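Local coordinates for putative uncharacterized protein (Chaetomium thermophilum, PDB 5IJP) that binds inositol hexakisphosphate through its SPX domain and probably serves as an inositol polyphosphate sensor in eukaryotic phosphate homeostasis, at residues A[72-75]-A[76-80]; A[82-85]-A[86-90]; A[169-172]-A[173-176]. All blocks are in the same frame, centred on the assembly; numbering follows the deposited sequence.

In the fold
All three interactions are local contacts in the helical bundle of the SPX domain. Interactions 1 and 2 follow each other on helix 52-97, their centres about 15 Å apart. Interaction 3 is at the N-terminal end of helix 171-190 and lies against interaction 1, with centres about 11 Å apart. There Gln74 OE1 is 3.3 Å from Phe169 CE2, and Ala77 O is 3.3 Å from Tyr174 CD1. Interactions 2 and 3 do not touch; their nearest atoms are about 5 Å apart. None of these residues lines the inositol hexakisphosphate pocket. That pocket is built from the N-terminal segments, including Lys2, Lys26 and Lys30, together with Lys147 of helix 110-151.

Interaction 1 of 3, residues A[72-75]-A[76-80]; sequences KQQV and KAMEI
Gln74 and Met78 meet one helical turn apart, and so do Val75 and Glu79. Four backbone carbonyls of 72-75 are each matched by an N-H of 76-79. Lys76 N donates to Lys72 O at 3.2 Å, with a nearly straight N-H...O angle of 168°. Met78 N reaches Gln74 O at 3.1 Å. Glu79 N bonds Val75 O at the same length of 3.1 Å, but the bond is more bent, at 145°. The bond from Ala77 N to Gln73 O is weak.

Gln74 lies alongside Met78, and Val75 alongside Glu79. Gln74 CG is 3.7 Å from Met78 SD. This CG, anti to the backbone N (chi1 -174°), is itself the atom beside the sulfur; the amide continues past it. Glu79 CG lies 3.3 Å from Val75 O, and Glu79 OE2 is 3.7 Å from Val75 CG1. Glu79 OE1 stands 6.3 Å from Lys72 NZ, too far for a salt bridge, so any attraction is probably weak. With an alanine in place of Glu79, Val75 O and CG1 would probably lose this cover, and Lys72 its nearby negative charge.

These turns belong to the long helix 52-97 of the SPX helical bundle, which pairs with helix 110-151. The side of the helix bearing Ala77 and Ile80 meets Tyr174 of helix 171-190, and Ala77 also meets Leu130 of helix 110-151.

The lysine ends find their partners farther off. Lys72 NZ makes a salt bridge with Glu14, in the connection between helices 3-9 and 22-30. Lys76 NZ has a weak hydrogen bond to Tyr15 OH and a long, weak ion pair with Asp126. Ala77 O is hydrogen-bonded to Ser81 OG, one turn on.

Interaction 2 of 3, residues A[82-85]-A[86-90]; sequences RRIA and VSERE
Ser87 grips the carbonyl of Arg83 twice, once through its backbone and once through its hydroxyl. Ser87 OG donates to Arg83 O at 2.9 Å, nearly along the C=O axis. Ser87 N bonds the same oxygen at 3.2 Å, coming from above the carbonyl plane. The hydroxyl gets there because it sits beside its own backbone N (chi1 -62°), facing the preceding turn. The other backbone bonds are those of a regular helix. Val86 N donates to Arg82 O at 3.1 Å, and Glu88 N to Ile84 O at 2.8 Å. The bond from Arg89 N to Ala85 O is weak.

The van der Waals contacts set methyl groups against oxygens. Val86 CG2 lies over the preceding turn, 3.4 Å from both Arg82 O and Arg83 O. Ile84 CG2 passes 4.2 Å from Glu88 OE1. Ile84 also packs against Leu181 of helix 171-190 and Ile123 of helix 110-151, and it meets Ser177.

The charged ends are paired with other helices. Arg83 forms salt bridges to Asp122 and Asp126 of helix 110-151. Glu88 OE1 is bridged to Arg180 of helix 171-190. The two charges thus tie helix 52-97 to two different neighbours in the bundle, while the serine hydroxyl spends its donor on its own helix and can sit buried against Ile123.

Interaction 3 of 3, residues A[169-172]-A[173-176]; sequences FYKE and NYDA
Asp175 folds back onto the carbonyl of Lys171, one turn earlier. Its CB lies 3.4 Å from Lys171 O. CG stands beside the backbone N (chi1 -71°), which turns the carboxylate toward the same oxygen. OD2 also faces Lys171 O, but both are acceptors and no bond links them. That oxygen is instead satisfied by the backbone, as Asp175 N donates to it at 3.1 Å. OD2 also meets Lys171 CG at 3.9 Å. OD1 ends 4.0 Å from Lys171 CE. Lys171 NZ stays 4.8 Å from OD1, so the opposite charges are near without forming a salt bridge.

The aromatic residues make the second set of contacts. Tyr174 N donates to Tyr170 O at 2.8 Å. Tyr174 CB sits at the edge of the Tyr170 ring, near its plane, with CD1 4.3 Å away. Tyr170 in turn points the CD2 edge of its ring at a face of Phe169, toward the rim.

The contact is at the N-terminal end of helix 171-190 in the SPX bundle. Phe169 and Tyr170 pack against helix 52-97, where both meet Gln74 and Tyr170 also meets Gln73. Tyr174 reaches two long helices, touching Ser81 of helix 52-97 and Val127 and Leu130 of helix 110-151.

Interaction 1 of 3, residues A[72-75]-A[76-80]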
loop_
_atom_site.group_PDB
_atom_site.type_symbol
_atom_site.label_atom_id
_atom_site.label_comp_id
_atom_site.label_asym_id
_atom_site.label_seq_id
_atom_site.Cartn_x
_atom_site.Cartn_y
_atom_site.Cartn_z
ATOM N N LYS A 72 -1.791 6.981 3.916
ATOM C CA LYS A 72 -1.338 5.997 4.908
ATOM C C LYS A 72 0.020 5.399 4.517
ATOM O O LYS A 72 0.847 5.145 5.397
ATOM C CB LYS A 72 -2.396 4.896 5.122
ATOM C CG LYS A 72 -2.115 3.945 6.294
ATOM C CD LYS A 72 -2.337 4.587 7.665
ATOM C CE LYS A 72 -1.718 3.769 8.769
ATOM N NZ LYS A 72 -1.974 4.368 10.104
ATOM N N GLN A 73 0.251 5.203 3.199
ATOM C CA GLN A 73 1.508 4.688 2.645
ATOM C C GLN A 73 2.654 5.665 2.922
ATOM O O GLN A 73 3.773 5.229 3.177
ATOM C CB GLN A 73 1.382 4.451 1.132
ATOM C CG GLN A 73 0.722 3.124 0.758
ATOM C CD GLN A 73 0.621 2.890 -0.736
ATOM O OE1 GLN A 73 1.152 3.641 -1.565
ATOM N NE2 GLN A 73 -0.057 1.820 -1.115
ATOM N N GLN A 74 2.360 6.982 2.891
ATOM C CA GLN A 74 3.318 8.057 3.136
ATOM C C GLN A 74 3.715 8.155 4.610
ATOM O O GLN A 74 4.910 8.166 4.906
ATOM C CB GLN A 74 2.763 9.401 2.629
ATOM C CG GLN A 74 3.759 10.553 2.717
ATOM C CD GLN A 74 3.264 11.784 2.015
ATOM O OE1 GLN A 74 3.172 11.831 0.785
ATOM N NE2 GLN A 74 2.954 12.815 2.784
ATOM N N VAL A 75 2.719 8.252 5.520
ATOM C CA VAL A 75 2.903 8.382 6.973
ATOM C C VAL A 75 3.758 7.237 7.534
ATOM O O VAL A 75 4.732 7.501 8.240
ATOM C CB VAL A 75 1.552 8.554 7.737
ATOM C CG1 VAL A 75 1.768 8.691 9.244
ATOM C CG2 VAL A 75 0.761 9.749 7.209
ATOM N N LYS A 76 3.415 5.981 7.186
ATOM C CA LYS A 76 4.119 4.789 7.657
ATOM C C LYS A 76 5.558 4.681 7.133
ATOM O O LYS A 76 6.457 4.411 7.930
ATOM C CB LYS A 76 3.312 3.513 7.362
ATOM C CG LYS A 76 3.713 2.315 8.223
ATOM C CD LYS A 76 3.034 2.309 9.600
ATOM C CE LYS A 76 3.916 1.727 10.683
ATOM N NZ LYS A 76 4.108 0.258 10.536
ATOM N N ALA A 77 5.778 4.905 5.817
ATOM C CA ALA A 77 7.106 4.838 5.189
ATOM C C ALA A 77 8.070 5.885 5.742
ATOM O O ALA A 77 9.244 5.575 5.958
ATOM C CB ALA A 77 6.988 4.982 3.682
ATOM N N MET A 78 7.573 7.113 5.980
ATOM C CA MET A 78 8.353 8.222 6.529
ATOM C C MET A 78 8.728 7.976 7.985
ATOM O O MET A 78 9.816 8.372 8.406
ATOM C CB MET A 78 7.603 9.542 6.370
ATOM C CG MET A 78 7.845 10.200 5.029
ATOM S SD MET A 78 6.741 11.592 4.686
ATOM C CE MET A 78 7.101 12.644 6.064
ATOM N N GLU A 79 7.835 7.304 8.745
ATOM C CA GLU A 79 8.065 6.923 10.141
ATOM C C GLU A 79 9.142 5.838 10.191
ATOM O O GLU A 79 9.976 5.855 11.096
ATOM C CB GLU A 79 6.767 6.431 10.799
ATOM C CG GLU A 79 5.910 7.556 11.356
ATOM C CD GLU A 79 4.463 7.225 11.680
ATOM O OE1 GLU A 79 4.003 6.109 11.343
ATOM O OE2 GLU A 79 3.778 8.101 12.255
ATOM N N ILE A 80 9.138 4.923 9.193
ATOM C CA ILE A 80 10.120 3.846 9.030
ATOM C C ILE A 80 11.489 4.458 8.676
ATOM O O ILE A 80 12.495 4.060 9.262
ATOM C CB ILE A 80 9.624 2.770 8.013
ATOM C CG1 ILE A 80 8.502 1.904 8.637
ATOM C CG2 ILE A 80 10.770 1.881 7.509
ATOM C CD1 ILE A 80 7.563 1.201 7.634
#

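Interaction 2 of 3, residues A[82-85]-A[86-90]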
loop_
_atom_site.group_PDB
_atom_site.type_symbol
_atom_site.label_atom_id
_atom_site.label_comp_id
_atom_site.label_asym_id
_atom_site.label_seq_id
_atom_site.Cartn_x
_atom_site.Cartn_y
_atom_site.Cartn_z
ATOM N N ARG A 82 12.510 7.445 9.436
ATOM C CA ARG A 82 12.916 8.124 10.668
ATOM C C ARG A 82 13.478 7.079 11.645
ATOM O O ARG A 82 14.497 7.339 12.286
ATOM C CB ARG A 82 11.716 8.869 11.282
ATOM C CG ARG A 82 12.041 9.696 12.527
ATOM C CD ARG A 82 10.803 9.958 13.370
ATOM N NE ARG A 82 10.278 8.732 13.978
ATOM C CZ ARG A 82 9.039 8.589 14.440
ATOM N NH1 ARG A 82 8.652 7.438 14.972
ATOM N NH2 ARG A 82 8.175 9.595 14.369
ATOM N N ARG A 83 12.824 5.894 11.733
ATOM C CA ARG A 83 13.235 4.767 12.579
ATOM C C ARG A 83 14.580 4.193 12.131
ATOM O O ARG A 83 15.369 3.779 12.979
ATOM C CB ARG A 83 12.166 3.665 12.597
ATOM C CG ARG A 83 11.040 3.909 13.594
ATOM C CD ARG A 83 10.131 2.702 13.725
ATOM N NE ARG A 83 10.738 1.645 14.538
ATOM C CZ ARG A 83 10.221 0.432 14.705
ATOM N NH1 ARG A 83 9.080 0.100 14.111
ATOM N NH2 ARG A 83 10.842 -0.461 15.463
ATOM N N ILE A 84 14.838 4.176 10.805
ATOM C CA ILE A 84 16.095 3.701 10.217
ATOM C C ILE A 84 17.216 4.693 10.560
ATOM O O ILE A 84 18.275 4.267 11.016
ATOM C CB ILE A 84 15.962 3.417 8.686
ATOM C CG1 ILE A 84 15.099 2.158 8.436
ATOM C CG2 ILE A 84 17.339 3.273 8.001
ATOM C CD1 ILE A 84 14.508 2.022 7.027
ATOM N N ALA A 85 16.956 6.008 10.376
ATOM C CA ALA A 85 17.888 7.109 10.646
ATOM C C ALA A 85 18.392 7.141 12.094
ATOM O O ALA A 85 19.585 7.366 12.308
ATOM C CB ALA A 85 17.249 8.438 10.280
ATOM N N VAL A 86 17.497 6.906 13.078
ATOM C CA VAL A 86 17.864 6.896 14.501
ATOM C C VAL A 86 18.622 5.612 14.873
ATOM O O VAL A 86 19.528 5.669 15.703
ATOM C CB VAL A 86 16.697 7.201 15.485
ATOM C CG1 VAL A 86 16.228 8.647 15.355
ATOM C CG2 VAL A 86 15.528 6.229 15.323
ATOM N N SER A 87 18.268 4.471 14.245
ATOM C CA SER A 87 18.919 3.179 14.482
ATOM C C SER A 87 20.299 3.114 13.829
ATOM O O SER A 87 21.198 2.487 14.388
ATOM C CB SER A 87 18.043 2.031 13.991
ATOM O OG SER A 87 16.814 1.990 14.697
ATOM N N GLU A 88 20.467 3.767 12.654
ATOM C CA GLU A 88 21.721 3.834 11.894
ATOM C C GLU A 88 22.798 4.550 12.711
ATOM O O GLU A 88 23.944 4.102 12.717
ATOM C CB GLU A 88 21.506 4.539 10.543
ATOM C CG GLU A 88 22.565 4.218 9.500
ATOM C CD GLU A 88 22.364 4.844 8.132
ATOM O OE1 GLU A 88 21.203 4.917 7.666
ATOM O OE2 GLU A 88 23.380 5.222 7.505
ATOM N N ARG A 89 22.417 5.641 13.415
ATOM C CA ARG A 89 23.294 6.420 14.291
ATOM C C ARG A 89 23.711 5.557 15.490
ATOM O O ARG A 89 24.889 5.547 15.847
ATOM C CB ARG A 89 22.584 7.710 14.755
ATOM C CG ARG A 89 23.454 8.641 15.598
ATOM C CD ARG A 89 22.664 9.812 16.149
ATOM N NE ARG A 89 23.297 10.386 17.339
ATOM C CZ ARG A 89 24.191 11.371 17.321
ATOM N NH1 ARG A 89 24.577 11.906 16.168
ATOM N NH2 ARG A 89 24.709 11.825 18.454
ATOM N N GLU A 90 22.746 4.811 16.077
ATOM C CA GLU A 90 22.945 3.908 17.217
ATOM C C GLU A 90 23.934 2.784 16.899
ATOM O O GLU A 90 24.724 2.419 17.766
ATOM C CB GLU A 90 21.607 3.321 17.693
ATOM C CG GLU A 90 20.760 4.281 18.512
ATOM C CD GLU A 90 19.430 3.719 18.977
ATOM O OE1 GLU A 90 18.605 3.338 18.116
ATOM O OE2 GLU A 90 19.199 3.691 20.208
#

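Interaction 3 of 3, residues A[169-172]-A[173-176]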
loop_
_atom_site.group_PDB
_atom_site.type_symbol
_atom_site.label_atom_id
_atom_site.label_comp_id
_atom_site.label_asym_id
_atom_site.label_seq_id
_atom_site.Cartn_x
_atom_site.Cartn_y
_atom_site.Cartn_z
ATOM N N PHE A 169 7.341 11.227 -4.022
ATOM C CA PHE A 169 8.586 11.931 -3.687
ATOM C C PHE A 169 9.513 11.174 -2.722
ATOM O O PHE A 169 10.731 11.217 -2.897
ATOM C CB PHE A 169 8.288 13.352 -3.151
ATOM C CG PHE A 169 7.790 13.434 -1.724
ATOM C CD1 PHE A 169 8.666 13.708 -0.677
ATOM C CD2 PHE A 169 6.450 13.225 -1.424
ATOM C CE1 PHE A 169 8.209 13.765 0.643
ATOM C CE2 PHE A 169 5.994 13.285 -0.103
ATOM C CZ PHE A 169 6.877 13.552 0.920
ATOM N N TYR A 170 8.938 10.512 -1.701
ATOM C CA TYR A 170 9.681 9.794 -0.663
ATOM C C TYR A 170 10.232 8.435 -1.100
ATOM O O TYR A 170 11.204 7.973 -0.506
ATOM C CB TYR A 170 8.832 9.646 0.618
ATOM C CG TYR A 170 7.571 8.822 0.443
ATOM C CD1 TYR A 170 7.584 7.442 0.632
ATOM C CD2 TYR A 170 6.359 9.426 0.124
ATOM C CE1 TYR A 170 6.430 6.679 0.463
ATOM C CE2 TYR A 170 5.196 8.673 -0.038
ATOM C CZ TYR A 170 5.237 7.300 0.132
ATOM O OH TYR A 170 4.093 6.553 -0.021
ATOM N N LYS A 171 9.598 7.792 -2.107
ATOM C CA LYS A 171 9.927 6.452 -2.615
ATOM C C LYS A 171 11.414 6.216 -2.918
ATOM O O LYS A 171 11.923 5.149 -2.573
ATOM C CB LYS A 171 9.069 6.095 -3.841
ATOM C CG LYS A 171 8.815 4.593 -4.004
ATOM C CD LYS A 171 7.768 4.059 -3.022
ATOM C CE LYS A 171 7.985 2.601 -2.703
ATOM N NZ LYS A 171 7.046 2.123 -1.653
ATOM N N GLU A 172 12.101 7.191 -3.546
ATOM C CA GLU A 172 13.526 7.082 -3.884
ATOM C C GLU A 172 14.404 7.045 -2.623
ATOM O O GLU A 172 15.322 6.226 -2.544
ATOM C CB GLU A 172 13.955 8.224 -4.820
ATOM C CG GLU A 172 15.249 7.951 -5.568
ATOM C CD GLU A 172 15.846 9.162 -6.256
ATOM O OE1 GLU A 172 15.786 9.225 -7.505
ATOM O OE2 GLU A 172 16.382 10.045 -5.547
ATOM N N ASN A 173 14.106 7.918 -1.642
ATOM C CA ASN A 173 14.834 8.012 -0.374
ATOM C C ASN A 173 14.484 6.857 0.569
ATOM O O ASN A 173 15.336 6.435 1.353
ATOM C CB ASN A 173 14.579 9.363 0.304
ATOM C CG ASN A 173 14.912 10.560 -0.558
ATOM O OD1 ASN A 173 14.029 11.199 -1.142
ATOM N ND2 ASN A 173 16.193 10.891 -0.658
ATOM N N TYR A 174 13.236 6.350 0.491
ATOM C CA TYR A 174 12.739 5.240 1.307
ATOM C C TYR A 174 13.379 3.913 0.903
ATOM O O TYR A 174 13.762 3.142 1.782
ATOM C CB TYR A 174 11.198 5.153 1.260
ATOM C CG TYR A 174 10.625 3.948 1.977
ATOM C CD1 TYR A 174 10.549 3.908 3.367
ATOM C CD2 TYR A 174 10.154 2.848 1.265
ATOM C CE1 TYR A 174 10.033 2.796 4.030
ATOM C CE2 TYR A 174 9.641 1.729 1.920
ATOM C CZ TYR A 174 9.579 1.709 3.302
ATOM O OH TYR A 174 9.071 0.610 3.952
ATOM N N ASP A 175 13.481 3.641 -0.419
ATOM C CA ASP A 175 14.083 2.417 -0.955
ATOM C C ASP A 175 15.554 2.290 -0.560
ATOM O O ASP A 175 15.996 1.190 -0.230
ATOM C CB ASP A 175 13.907 2.329 -2.482
ATOM C CG ASP A 175 12.489 2.050 -2.954
ATOM O OD1 ASP A 175 11.763 1.301 -2.260
ATOM O OD2 ASP A 175 12.120 2.542 -4.041
ATOM N N ALA A 176 16.290 3.422 -0.548
ATOM C CA ALA A 176 17.697 3.497 -0.146
ATOM C C ALA A 176 17.847 3.214 1.354
ATOM O O ALA A 176 18.827 2.587 1.758
ATOM C CB ALA A 176 18.264 4.867 -0.480
#